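Local atomic coordinates of putative esterase MT1895 (Mycobacterium tuberculosis, PDB entry 3S4K), a protein that probably hydrolyses acyl-CoA thioesters, perhaps 1,4-dihydroxy-2-naphthoyl-CoA, as a hotdog-fold thioesterase of the PaaI family. Residues T121-D124 with R128-A131; C60-S65 with G100-T105; F72-S77 with L137-A142. All coordinates share one frame; numbering follows the deposited sequence. Where two conformers were deposited one is given.

Interaction 1. Residues T121-D124 with R128-A131; sequences TITD and RVVA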
loop_
_atom_site.group_PDB
_atom_site.type_symbol
_atom_site.label_atom_id
_atom_site.label_comp_id
_atom_site.label_asym_id
_atom_site.label_seq_id
_atom_site.Cartn_x
_atom_site.Cartn_y
_atom_site.Cartn_z
ATOM N N THR A 121 9.874 -8.872 2.098
ATOM C CA THR A 121 10.951 -7.967 2.520
ATOM C C THR A 121 11.505 -7.299 1.269
ATOM O O THR A 121 11.896 -7.981 0.307
ATOM C CB THR A 121 12.080 -8.708 3.285
ATOM O OG1 THR A 121 11.503 -9.483 4.344
ATOM C CG2 THR A 121 13.151 -7.721 3.853
ATOM N N ILE A 122 11.583 -5.973 1.306
ATOM C CA ILE A 122 12.093 -5.182 0.186
ATOM C C ILE A 122 13.455 -4.606 0.536
ATOM O O ILE A 122 13.599 -3.940 1.562
ATOM C CB ILE A 122 11.161 -4.011 -0.154
ATOM C CG1 ILE A 122 9.709 -4.494 -0.230
ATOM C CG2 ILE A 122 11.583 -3.383 -1.452
ATOM C CD1 ILE A 122 8.826 -3.614 -1.101
ATOM N N THR A 123 14.455 -4.894 -0.298
ATOM C CA THR A 123 15.816 -4.391 -0.129
ATOM C C THR A 123 16.260 -3.484 -1.286
ATOM O O THR A 123 15.738 -3.565 -2.406
ATOM C CB THR A 123 16.833 -5.556 0.015
ATOM O OG1 THR A 123 16.616 -6.529 -1.023
ATOM C CG2 THR A 123 16.709 -6.209 1.403
ATOM N N ASP A 124 17.247 -2.626 -1.026
ATOM C CA ASP A 124 17.807 -1.754 -2.059
ATOM C C ASP A 124 19.126 -2.334 -2.584
ATOM O O ASP A 124 19.512 -3.455 -2.224
ATOM C CB ASP A 124 17.975 -0.320 -1.533
ATOM C CG ASP A 124 19.091 -0.167 -0.461
ATOM O OD1 ASP A 124 19.871 -1.110 -0.178
ATOM O OD2 ASP A 124 19.195 0.952 0.109
ATOM N N ARG A 128 20.154 -3.196 2.027
ATOM C CA ARG A 128 19.487 -2.646 3.200
ATOM C C ARG A 128 17.979 -2.762 3.015
ATOM O O ARG A 128 17.450 -2.526 1.920
ATOM C CB ARG A 128 19.884 -1.169 3.444
ATOM C CG ARG A 128 21.368 -0.996 3.779
ATOM C CD ARG A 128 21.711 0.404 4.199
ATOM N NE ARG A 128 23.034 0.469 4.830
ATOM C CZ ARG A 128 24.193 0.574 4.172
ATOM N NH1 ARG A 128 24.225 0.603 2.842
ATOM N NH2 ARG A 128 25.337 0.647 4.847
ATOM N N VAL A 129 17.300 -3.132 4.092
ATOM C CA VAL A 129 15.847 -3.228 4.055
ATOM C C VAL A 129 15.258 -1.824 4.003
ATOM O O VAL A 129 15.583 -0.969 4.833
ATOM C CB VAL A 129 15.297 -4.002 5.272
ATOM C CG1 VAL A 129 13.777 -4.020 5.271
ATOM C CG2 VAL A 129 15.825 -5.450 5.287
ATOM N N VAL A 130 14.390 -1.607 3.021
ATOM C CA VAL A 130 13.644 -0.354 2.868
ATOM C C VAL A 130 12.202 -0.454 3.355
ATOM O O VAL A 130 11.665 0.547 3.863
ATOM C CB VAL A 130 13.714 0.227 1.408
ATOM C CG1 VAL A 130 15.146 0.621 1.049
ATOM C CG2 VAL A 130 13.160 -0.727 0.381
ATOM N N ALA A 131 11.586 -1.627 3.238
ATOM C CA ALA A 131 10.229 -1.882 3.734
ATOM C C ALA A 131 10.054 -3.383 3.952
ATOM O O ALA A 131 10.755 -4.192 3.315
ATOM C CB ALA A 131 9.169 -1.332 2.755
#

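Interaction 2. Residues C60-S65 with G100-T105; sequences CAMIES and GMVYGT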
loop_
_atom_site.group_PDB
_atom_site.type_symbol
_atom_site.label_atom_id
_atom_site.label_comp_id
_atom_site.label_asym_id
_atom_site.label_seq_id
_atom_site.Cartn_x
_atom_site.Cartn_y
_atom_site.Cartn_z
ATOM N N CYS A 60 3.981 -0.756 -0.205
ATOM C CA CYS A 60 2.723 -1.465 0.065
ATOM C C CYS A 60 2.232 -2.287 -1.122
ATOM O O CYS A 60 1.857 -3.439 -0.982
ATOM C CB CYS A 60 1.658 -0.487 0.479
ATOM S SG CYS A 60 1.970 0.344 2.033
ATOM N N ALA A 61 2.244 -1.681 -2.303
ATOM C CA ALA A 61 1.733 -2.322 -3.495
ATOM C C ALA A 61 2.598 -3.486 -3.961
ATOM O O ALA A 61 2.113 -4.553 -4.349
ATOM C CB ALA A 61 1.588 -1.264 -4.622
ATOM N N MET A 62 3.902 -3.267 -3.914
ATOM C CA MET A 62 4.901 -4.301 -4.223
ATOM C C MET A 62 4.695 -5.518 -3.337
ATOM O O MET A 62 4.643 -6.671 -3.802
ATOM C CB MET A 62 6.317 -3.790 -3.950
ATOM C CG MET A 62 7.008 -3.078 -5.082
ATOM S SD MET A 62 8.779 -2.952 -4.695
ATOM C CE MET A 62 9.391 -4.602 -5.020
ATOM N N ILE A 63 4.578 -5.256 -2.046
ATOM C CA ILE A 63 4.375 -6.289 -1.039
ATOM C C ILE A 63 3.076 -7.028 -1.342
ATOM O O ILE A 63 3.036 -8.245 -1.335
ATOM C CB ILE A 63 4.435 -5.652 0.379
ATOM C CG1 ILE A 63 5.889 -5.353 0.727
ATOM C CG2 ILE A 63 3.726 -6.529 1.476
ATOM C CD1 ILE A 63 6.068 -4.284 1.784
ATOM N N GLU A 64 2.030 -6.292 -1.686
ATOM C CA GLU A 64 0.734 -6.913 -1.995
ATOM C C GLU A 64 0.817 -7.855 -3.200
ATOM O O GLU A 64 0.330 -9.001 -3.152
ATOM C CB GLU A 64 -0.311 -5.812 -2.220
ATOM C CG GLU A 64 -1.737 -6.321 -2.462
ATOM C CD GLU A 64 -2.430 -6.824 -1.216
ATOM O OE1 GLU A 64 -1.884 -6.658 -0.100
ATOM O OE2 GLU A 64 -3.545 -7.394 -1.363
ATOM N N SER A 65 1.460 -7.385 -4.270
ATOM C CA SER A 65 1.609 -8.156 -5.501
ATOM C C SER A 65 2.416 -9.431 -5.301
ATOM O O SER A 65 2.020 -10.516 -5.722
ATOM C CB SER A 65 2.293 -7.315 -6.586
ATOM O OG SER A 65 1.380 -6.416 -7.182
ATOM N N GLY A 100 17.444 4.017 -7.865
ATOM C CA GLY A 100 17.989 2.654 -7.919
ATOM C C GLY A 100 16.912 1.592 -7.893
ATOM O O GLY A 100 15.721 1.899 -7.755
ATOM N N MET A 101 17.337 0.337 -7.992
ATOM C CA MET A 101 16.423 -0.814 -8.001
ATOM C C MET A 101 16.095 -1.239 -6.574
ATOM O O MET A 101 16.928 -1.127 -5.670
ATOM C CB MET A 101 17.091 -2.010 -8.706
ATOM C CG MET A 101 17.404 -1.791 -10.180
ATOM S SD MET A 101 15.945 -1.817 -11.229
ATOM C CE MET A 101 15.288 -3.475 -10.984
ATOM N N VAL A 102 14.880 -1.746 -6.391
ATOM C CA VAL A 102 14.469 -2.404 -5.148
ATOM C C VAL A 102 13.947 -3.788 -5.505
ATOM O O VAL A 102 13.440 -4.003 -6.608
ATOM C CB VAL A 102 13.433 -1.579 -4.342
ATOM C CG1 VAL A 102 14.090 -0.283 -3.835
ATOM C CG2 VAL A 102 12.170 -1.297 -5.168
ATOM N N TYR A 103 14.094 -4.721 -4.560
ATOM C CA TYR A 103 13.918 -6.133 -4.793
ATOM C C TYR A 103 13.139 -6.706 -3.614
ATOM O O TYR A 103 13.532 -6.495 -2.455
ATOM C CB TYR A 103 15.305 -6.791 -4.821
ATOM C CG TYR A 103 16.210 -6.279 -5.923
ATOM C CD1 TYR A 103 17.089 -5.204 -5.724
ATOM C CD2 TYR A 103 16.193 -6.890 -7.177
ATOM C CE1 TYR A 103 17.916 -4.748 -6.767
ATOM C CE2 TYR A 103 16.997 -6.432 -8.198
ATOM C CZ TYR A 103 17.857 -5.383 -7.985
ATOM O OH TYR A 103 18.619 -4.957 -9.054
ATOM N N GLY A 104 12.030 -7.395 -3.889
ATOM C CA GLY A 104 11.247 -8.053 -2.839
ATOM C C GLY A 104 11.224 -9.559 -2.923
ATOM O O GLY A 104 11.203 -10.126 -4.020
ATOM N N THR A 105 11.215 -10.214 -1.765
ATOM C CA THR A 105 11.058 -11.657 -1.663
ATOM C C THR A 105 9.937 -11.979 -0.683
ATOM O O THR A 105 9.937 -11.442 0.417
ATOM C CB THR A 105 12.331 -12.289 -1.110
ATOM O OG1 THR A 105 13.417 -12.068 -2.012
ATOM C CG2 THR A 105 12.148 -13.793 -0.883
#

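Interaction 3. Residues F72-S77 with L137-A142; sequences FAWLNS and LQNLEA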
loop_
_atom_site.group_PDB
_atom_site.type_symbol
_atom_site.label_atom_id
_atom_site.label_comp_id
_atom_site.label_asym_id
_atom_site.label_seq_id
_atom_site.Cartn_x
_atom_site.Cartn_y
_atom_site.Cartn_z
ATOM N N PHE A 72 -1.319 -17.438 -4.702
ATOM C CA PHE A 72 -2.040 -18.091 -5.774
ATOM C C PHE A 72 -1.277 -19.324 -6.265
ATOM O O PHE A 72 -1.864 -20.372 -6.500
ATOM C CB PHE A 72 -2.247 -17.123 -6.908
ATOM C CG PHE A 72 -3.055 -17.682 -8.018
ATOM C CD1 PHE A 72 -4.437 -17.535 -8.027
ATOM C CD2 PHE A 72 -2.440 -18.350 -9.074
ATOM C CE1 PHE A 72 -5.206 -18.047 -9.079
ATOM C CE2 PHE A 72 -3.201 -18.867 -10.125
ATOM C CZ PHE A 72 -4.584 -18.726 -10.123
ATOM N N ALA A 73 0.038 -19.195 -6.401
ATOM C CA ALA A 73 0.853 -20.320 -6.818
ATOM C C ALA A 73 0.766 -21.484 -5.845
ATOM O O ALA A 73 0.652 -22.622 -6.270
ATOM C CB ALA A 73 2.327 -19.901 -7.026
ATOM N N TRP A 74 0.829 -21.218 -4.549
ATOM C CA TRP A 74 0.733 -22.297 -3.577
ATOM C C TRP A 74 -0.658 -22.943 -3.631
ATOM O O TRP A 74 -0.773 -24.170 -3.655
ATOM C CB TRP A 74 1.042 -21.807 -2.166
ATOM C CG TRP A 74 0.938 -22.890 -1.162
ATOM C CD1 TRP A 74 1.885 -23.823 -0.868
ATOM C CD2 TRP A 74 -0.200 -23.194 -0.349
ATOM N NE1 TRP A 74 1.421 -24.677 0.124
ATOM C CE2 TRP A 74 0.143 -24.304 0.454
ATOM C CE3 TRP A 74 -1.468 -22.609 -0.192
ATOM C CZ2 TRP A 74 -0.746 -24.864 1.363
ATOM C CZ3 TRP A 74 -2.350 -23.169 0.743
ATOM C CH2 TRP A 74 -1.982 -24.279 1.499
ATOM N N LEU A 75 -1.712 -22.128 -3.653
ATOM C CA LEU A 75 -3.052 -22.680 -3.602
ATOM C C LEU A 75 -3.294 -23.651 -4.759
ATOM O O LEU A 75 -3.960 -24.667 -4.595
ATOM C CB LEU A 75 -4.101 -21.575 -3.646
ATOM C CG LEU A 75 -5.566 -21.999 -3.458
ATOM C CD1 LEU A 75 -5.802 -22.714 -2.156
ATOM C CD2 LEU A 75 -6.485 -20.768 -3.552
ATOM N N ASN A 76 -2.744 -23.324 -5.918
ATOM C CA ASN A 76 -3.002 -24.085 -7.142
ATOM C C ASN A 76 -1.931 -25.128 -7.448
ATOM O O ASN A 76 -1.949 -25.762 -8.508
ATOM C CB ASN A 76 -3.215 -23.111 -8.280
ATOM C CG ASN A 76 -4.536 -22.373 -8.140
ATOM O OD1 ASN A 76 -5.602 -22.973 -8.312
ATOM N ND2 ASN A 76 -4.483 -21.089 -7.760
ATOM N N SER A 77 -1.044 -25.346 -6.485
ATOM C CA SER A 77 -0.029 -26.383 -6.573
ATOM C C SER A 77 -0.552 -27.711 -6.027
ATOM O O SER A 77 0.165 -28.715 -6.084
ATOM C CB SER A 77 1.222 -25.972 -5.798
ATOM O OG SER A 77 1.011 -26.086 -4.403
ATOM N N LEU A 137 -4.317 -13.323 3.330
ATOM C CA LEU A 137 -5.206 -13.604 2.214
ATOM C C LEU A 137 -6.230 -14.661 2.596
ATOM O O LEU A 137 -5.943 -15.552 3.379
ATOM C CB LEU A 137 -4.410 -14.079 0.994
ATOM C CG LEU A 137 -3.395 -13.069 0.448
ATOM C CD1 LEU A 137 -1.993 -13.442 0.939
ATOM C CD2 LEU A 137 -3.496 -12.889 -1.101
ATOM N N GLN A 138 -7.411 -14.556 1.993
ATOM C CA GLN A 138 -8.399 -15.610 2.004
ATOM C C GLN A 138 -8.256 -16.489 0.773
ATOM O O GLN A 138 -8.120 -15.979 -0.344
ATOM C CB GLN A 138 -9.810 -14.993 1.970
ATOM C CG GLN A 138 -10.450 -14.911 3.276
ATOM C CD GLN A 138 -11.901 -14.423 3.209
ATOM O OE1 GLN A 138 -12.615 -14.555 2.192
ATOM N NE2 GLN A 138 -12.337 -13.865 4.301
ATOM N N ASN A 139 -8.307 -17.802 0.965
ATOM C CA ASN A 139 -8.430 -18.734 -0.148
ATOM C C ASN A 139 -9.905 -18.851 -0.529
ATOM O O ASN A 139 -10.735 -19.036 0.336
ATOM C CB ASN A 139 -7.903 -20.103 0.253
ATOM C CG ASN A 139 -6.413 -20.085 0.585
ATOM O OD1 ASN A 139 -5.634 -19.335 -0.023
ATOM N ND2 ASN A 139 -6.014 -20.913 1.558
ATOM N N LEU A 140 -10.206 -18.770 -1.820
ATOM C CA LEU A 140 -11.568 -18.850 -2.331
ATOM C C LEU A 140 -11.679 -20.105 -3.157
ATOM O O LEU A 140 -10.797 -20.389 -3.956
ATOM C CB LEU A 140 -11.851 -17.654 -3.223
ATOM C CG LEU A 140 -11.735 -16.288 -2.559
ATOM C CD1 LEU A 140 -11.813 -15.176 -3.628
ATOM C CD2 LEU A 140 -12.810 -16.118 -1.485
ATOM N N GLU A 141 -12.764 -20.846 -2.982
ATOM C CA GLU A 141 -12.892 -22.132 -3.662
ATOM C C GLU A 141 -13.112 -21.977 -5.159
ATOM O O GLU A 141 -13.567 -20.940 -5.630
ATOM C CB GLU A 141 -14.044 -22.936 -3.073
ATOM C CG GLU A 141 -15.423 -22.361 -3.382
ATOM C CD GLU A 141 -16.482 -22.927 -2.468
ATOM O OE1 GLU A 141 -16.360 -24.130 -2.095
ATOM O OE2 GLU A 141 -17.418 -22.179 -2.113
ATOM N N ALA A 142 -12.819 -23.066 -5.867
ATOM C CA ALA A 142 -13.033 -23.196 -7.293
ATOM C C ALA A 142 -14.267 -24.058 -7.516
ATOM O O ALA A 142 -14.707 -24.761 -6.601
ATOM C CB ALA A 142 -11.825 -23.860 -7.926
#

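Interaction 1. Residues T121-D124 with R128-A131
Ile122 and Ala131 face each other as an antiparallel hydrogen-bonded pair, Ile122 N donating a hydrogen bond to Ala131 O at 2.8 Å, while Thr123 forms a non-hydrogen-bonded pair with Val129. Between the two pairs the register slips by one residue. Both residues of the bulge point their N-H at one carbonyl: Ile122 O accepts from Val130 N at 2.9 Å and, weakly, from Ala131 N at 3.5 Å. The side chains of Val130 and Ile122 cross at about a right angle, with Val130 CG2 3.6 Å from Ile122 CG2; Val130, Ile122 and Ala131 all rest on Tyr59 of helix 56-75. Thr121 turns OG1 beside its backbone N (chi1 -52°), which leaves the methyl CG2 to meet Val129 CG2 at 3.8 Å, and Thr123 CG2 adds a looser contact on the same valine. Toward the turn, Asp124 N bonds to Arg128 O, and Arg128 N returns a 3.0 Å bond to Asp124 OD1, reaching it from above the carboxylate plane. That same oxygen is also bonded to Thr126 OG1, which ties the carboxylate to the turn. The arrangement is a classic beta bulge next to the turn of the hairpin formed by strands 115-123 and 129-140 in the hotdog sheet.

Interaction 2. Residues C60-S65 with G100-T105
Met62 reaches from helix 56-75 to strand 100-108 and carries the whole contact, its sulfur against Val102 and its terminal methyl against the backbone at Gly104. Met62 SD lies 3.8 Å from Val102 CG2, the two side chains meeting at a slant. The thioether runs out extended through CB and CG (chi2 -165°) and then bends at its last torsion (chi3 76°), which carries Met62 CE on along the strand to 4.0 Å from Gly104 N. Glycine has no side chain here, so the methyl lies directly over main chain. Val102 presents CG2 from the position between its own backbone N and carbonyl carbon, with CG1 anti to the carbonyl carbon. All three residues are buried, and the interaction is purely one of van der Waals packing.

The contact lies in the core of the hotdog fold, in which a curved antiparallel sheet wraps a long helix, and its centre is about 5 Å from that of the chain. Around the methionine, Leu41 of strand 36-43, Ile122 of strand 115-123 and Leu27 add to the apolar shell; Ile122 also packs on Val102, as does Ile97. The strand is fixed on both flanks: Val102 and Gly104 bond through their backbones to Leu41 and Ala39, whereas Tyr103 and Thr105 bond to Thr123 and Thr121.

Farther round the helix, the partners become polar. Cys60 O and Glu64 OE1 both accept from Asn89 ND2 of strand 83-93, and Ser65 OG is bonded to Asp22 OD1 and to His55 NE2 of the second subunit. Cys60 packs against Cys60 of that subunit, and Glu64 against its Phe93.

Interaction 3. Residues F72-S77 with L137-A142
Leu75, in the last turn of helix 56-75, lays both of its methyls against the side chain of Asn139 on strand 129-140, and this is where the packing is closest. Leu75 CD1 stands over one face of the Asn139 amide, almost straight above Asn139 CG at 3.8 Å, and Leu75 CD2 is 3.9 Å from Asn139 OD1; the side chains run alongside each other, pointing opposite ways. The leucine holds CG anti to its backbone N (chi1 -174°), which directs the fork at the strand. The amide of Asn139 has polar partners of its own: OD1 accepts from Gln116 NE2 and ND2 donates to Arg113 O. These bonds fix the rotation of the amide while the leucine leans on it. Gln116 itself touches Leu75 and Trp74.

The contact sets the C-terminal end of the hotdog helix against the far part of the sheet that wraps it, where strand 129-140 runs between strands 83-93 and 115-123. It is a surface contact, its centre about 16 Å from that of the chain.

Away from this pair the association loosens. Trp74 approaches through the edge of its ring, with CZ3 4.4 Å from Asn139 ND2 and the nitrogen near the ring plane. On the strand's outward course Leu75 CD2 comes no nearer than 4.3 Å to Leu140 O, and Leu140 is exposed. The helix end is also held by its own residues. Asn76, the first residue to leave helical geometry, sends both its backbone N and ND2 to Phe72 O, from opposite faces of the carbonyl plane; ND2 also bonds to Gly82 O and sits 3.2 Å above the plane of the exposed Phe72 ring, over its centre. Ser77 OG bonds to Trp74 O at 2.7 Å, doubling the bond from Ser77 N to the same oxygen.

Interactions 1 and 2 are neighbours, their centres about 8 Å apart: strands 115-123 and 100-108 lie side by side, with a probable hydrogen bond of 2.8 Å from Thr123 N to Tyr103 O, and Ile122 CD1 packs 3.7 Å from Met62 SD. Between centres, interaction 3 lies about 27 Å from interaction 1, across the chain's centre, and about 21 Å from interaction 2. Along the chain interaction 2 precedes interaction 1, which nests inside the loop of interaction 3, and interactions 2 and 3 alternate. Helix 56-75 meets the sheet in its first half in interaction 2 and at its C-terminal end in interaction 3, while interaction 1 joins two sheet strands, sharing 129-140 with interaction 3.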